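RNA-dependent RNA polymerase (Toscana virus, PDB 6QVV) probably replicates and transcribes the viral RNA genome, with an N-terminal region of PD-(D/E)XK type that probably acts as a metal-dependent cap-snatching endonuclease. Local coordinates at residues 75-80 with 197-202. Numbering follows the deposited sequence.
With MN3 (manganese (III) ion), chain C.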
loop_
_atom_site.group_PDB
_atom_site.type_symbol
_atom_site.label_atom_id
_atom_site.label_comp_id
_atom_site.label_asym_id
_atom_site.label_seq_id
_atom_site.Cartn_x
_atom_site.Cartn_y
_atom_site.Cartn_z
ATOM N N THR A 75 14.548 -4.176 5.518
ATOM C CA THR A 75 14.597 -3.564 4.197
ATOM C C THR A 75 13.206 -3.156 3.706
ATOM O O THR A 75 13.082 -2.215 2.917
ATOM C CB THR A 75 15.285 -4.533 3.231
ATOM O OG1 THR A 75 15.343 -3.968 1.914
ATOM C CG2 THR A 75 14.551 -5.875 3.204
ATOM N N LEU A 76 12.152 -3.810 4.190
ATOM C CA LEU A 76 10.783 -3.474 3.812
ATOM C C LEU A 76 10.071 -2.585 4.824
ATOM O O LEU A 76 8.898 -2.255 4.610
ATOM C CB LEU A 76 9.955 -4.747 3.617
ATOM C CG LEU A 76 10.516 -5.849 2.716
ATOM C CD1 LEU A 76 9.660 -7.109 2.842
ATOM C CD2 LEU A 76 10.605 -5.358 1.273
ATOM N N PHE A 77 10.740 -2.199 5.918
ATOM C CA PHE A 77 10.032 -1.590 7.039
ATOM C C PHE A 77 9.324 -0.312 6.622
ATOM O O PHE A 77 8.206 -0.032 7.070
ATOM C CB PHE A 77 10.993 -1.284 8.192
ATOM C CG PHE A 77 10.399 -0.358 9.220
ATOM C CD1 PHE A 77 9.498 -0.829 10.164
ATOM C CD2 PHE A 77 10.702 0.989 9.213
ATOM C CE1 PHE A 77 8.922 0.025 11.096
ATOM C CE2 PHE A 77 10.131 1.845 10.143
ATOM C CZ PHE A 77 9.237 1.361 11.082
ATOM N N LYS A 78 9.982 0.491 5.794
ATOM C CA LYS A 78 9.455 1.802 5.462
ATOM C C LYS A 78 8.139 1.680 4.706
ATOM O O LYS A 78 7.136 2.305 5.066
ATOM C CB LYS A 78 10.493 2.549 4.643
ATOM C CG LYS A 78 10.472 4.013 4.825
ATOM C CD LYS A 78 11.837 4.586 4.501
ATOM C CE LYS A 78 12.344 4.033 3.178
ATOM N NZ LYS A 78 13.438 4.832 2.605
ATOM N N HIS A 79 8.128 0.858 3.661
ATOM C CA HIS A 79 6.920 0.628 2.879
ATOM C C HIS A 79 5.820 0.000 3.736
ATOM O O HIS A 79 4.672 0.447 3.715
ATOM C CB HIS A 79 7.297 -0.253 1.684
ATOM C CG HIS A 79 6.145 -0.893 0.982
ATOM N ND1 HIS A 79 5.487 -1.997 1.485
ATOM C CD2 HIS A 79 5.584 -0.634 -0.225
ATOM C CE1 HIS A 79 4.544 -2.367 0.635
ATOM N NE2 HIS A 79 4.579 -1.553 -0.406
ATOM N N ASP A 80 6.164 -1.005 4.537
ATOM C CA ASP A 80 5.143 -1.743 5.271
ATOM C C ASP A 80 4.582 -0.942 6.443
ATOM O O ASP A 80 3.373 -0.972 6.700
ATOM C CB ASP A 80 5.717 -3.079 5.741
ATOM C CG ASP A 80 5.848 -4.099 4.599
ATOM O OD1 ASP A 80 5.565 -3.751 3.423
ATOM O OD2 ASP A 80 6.226 -5.257 4.874
ATOM N N ARG A 197 10.344 7.172 7.987
ATOM C CA ARG A 197 11.637 7.665 7.525
ATOM C C ARG A 197 12.581 7.869 8.699
ATOM O O ARG A 197 13.741 7.447 8.655
ATOM C CB ARG A 197 11.450 8.977 6.763
ATOM C CG ARG A 197 11.435 8.843 5.261
ATOM C CD ARG A 197 10.790 10.061 4.626
ATOM N NE ARG A 197 11.706 11.195 4.477
ATOM C CZ ARG A 197 11.992 11.765 3.310
ATOM N NH1 ARG A 197 11.440 11.297 2.196
ATOM N NH2 ARG A 197 12.829 12.794 3.249
ATOM N N ASP A 198 12.092 8.537 9.753
ATOM C CA ASP A 198 12.901 8.777 10.942
ATOM C C ASP A 198 13.379 7.462 11.544
ATOM O O ASP A 198 14.565 7.299 11.843
ATOM C CB ASP A 198 12.103 9.587 11.969
ATOM C CG ASP A 198 11.827 11.031 11.511
ATOM O OD1 ASP A 198 12.375 11.450 10.465
ATOM O OD2 ASP A 198 11.056 11.755 12.198
ATOM N N ILE A 199 12.470 6.503 11.710
ATOM C CA ILE A 199 12.853 5.223 12.296
ATOM C C ILE A 199 13.844 4.501 11.397
ATOM O O ILE A 199 14.833 3.928 11.869
ATOM C CB ILE A 199 11.601 4.370 12.563
ATOM C CG1 ILE A 199 10.756 5.029 13.659
ATOM C CG2 ILE A 199 12.000 2.928 12.928
ATOM C CD1 ILE A 199 9.351 4.473 13.784
ATOM N N PHE A 200 13.615 4.543 10.085
ATOM C CA PHE A 200 14.473 3.791 9.178
ATOM C C PHE A 200 15.908 4.303 9.193
ATOM O O PHE A 200 16.850 3.510 9.096
ATOM C CB PHE A 200 13.922 3.831 7.764
ATOM C CG PHE A 200 14.671 2.957 6.829
ATOM C CD1 PHE A 200 14.655 1.585 6.997
ATOM C CD2 PHE A 200 15.418 3.497 5.793
ATOM C CE1 PHE A 200 15.357 0.762 6.138
ATOM C CE2 PHE A 200 16.119 2.682 4.930
ATOM C CZ PHE A 200 16.093 1.315 5.105
ATOM N N GLU A 201 16.100 5.621 9.307
ATOM C CA GLU A 201 17.459 6.154 9.332
ATOM C C GLU A 201 18.231 5.646 10.545
ATOM O O GLU A 201 19.440 5.402 10.457
ATOM C CB GLU A 201 17.435 7.685 9.301
ATOM N N GLU A 202 17.559 5.442 11.673
ATOM C CA GLU A 202 18.265 4.863 12.809
ATOM C C GLU A 202 18.392 3.350 12.697
ATOM O O GLU A 202 19.325 2.782 13.268
ATOM C CB GLU A 202 17.584 5.286 14.119
ATOM C CG GLU A 202 17.312 6.804 14.147
ATOM C CD GLU A 202 17.159 7.414 15.545
ATOM O OE1 GLU A 202 17.624 6.809 16.544
ATOM O OE2 GLU A 202 16.573 8.525 15.628
HETATM MN MN MN3 C . 4.346 -1.971 -2.827
HETATM O O HOH W 1 4.571 -4.335 -2.587
HETATM O O HOH W 2 6.763 -1.731 -3.576
#
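Phe77 and Phe200 each carry CG anti to the backbone N (chi1 166° and -174°), which sends the Phe77 ring to Ile199 and sets the Phe200 ring beside the side chain of Lys78. CE2 of Phe77 meets CG2 of Ile199 at 3.5 Å, the two side chains crossing at about a right angle, and CZ lies 3.7 Å from the same methyl. Both residues are buried and also touch Ile47 of strand 44-49, so the helices pack over the three-stranded antiparallel sheet. Lys78 bends at chi3 and crosses Phe200, its CD 3.9 Å from Phe200 CB and its NZ 4.0 Å from Phe200 CD2. Lys78 CD also lies 4.3 Å from Arg197 CG, while Met133 touches both Lys78 and Arg197. One residue on from Lys78, His79 turns to the manganese, which its NE2 binds at 2.5 Å; two waters, Asp114, Glu128 and the carbonyl O of Phe129 complete six ligands. Asp80 OD1 accepts from His79 ND1 at 2.6 Å, lying 5° out of the imidazole plane, and Thr89 OG1 shares a hydrogen bond with Asp80 OD2; this second shell restrains the ring's rotation. The chemistry thus divides helix 77-82: mostly carbon-to-carbon packing, with the Lys78 ammonium near the Phe200 ring, joins it to helix 183-203, while His79, held by Asp80 on one nitrogen and by manganese on the other, has its ring orientation fixed at the metal.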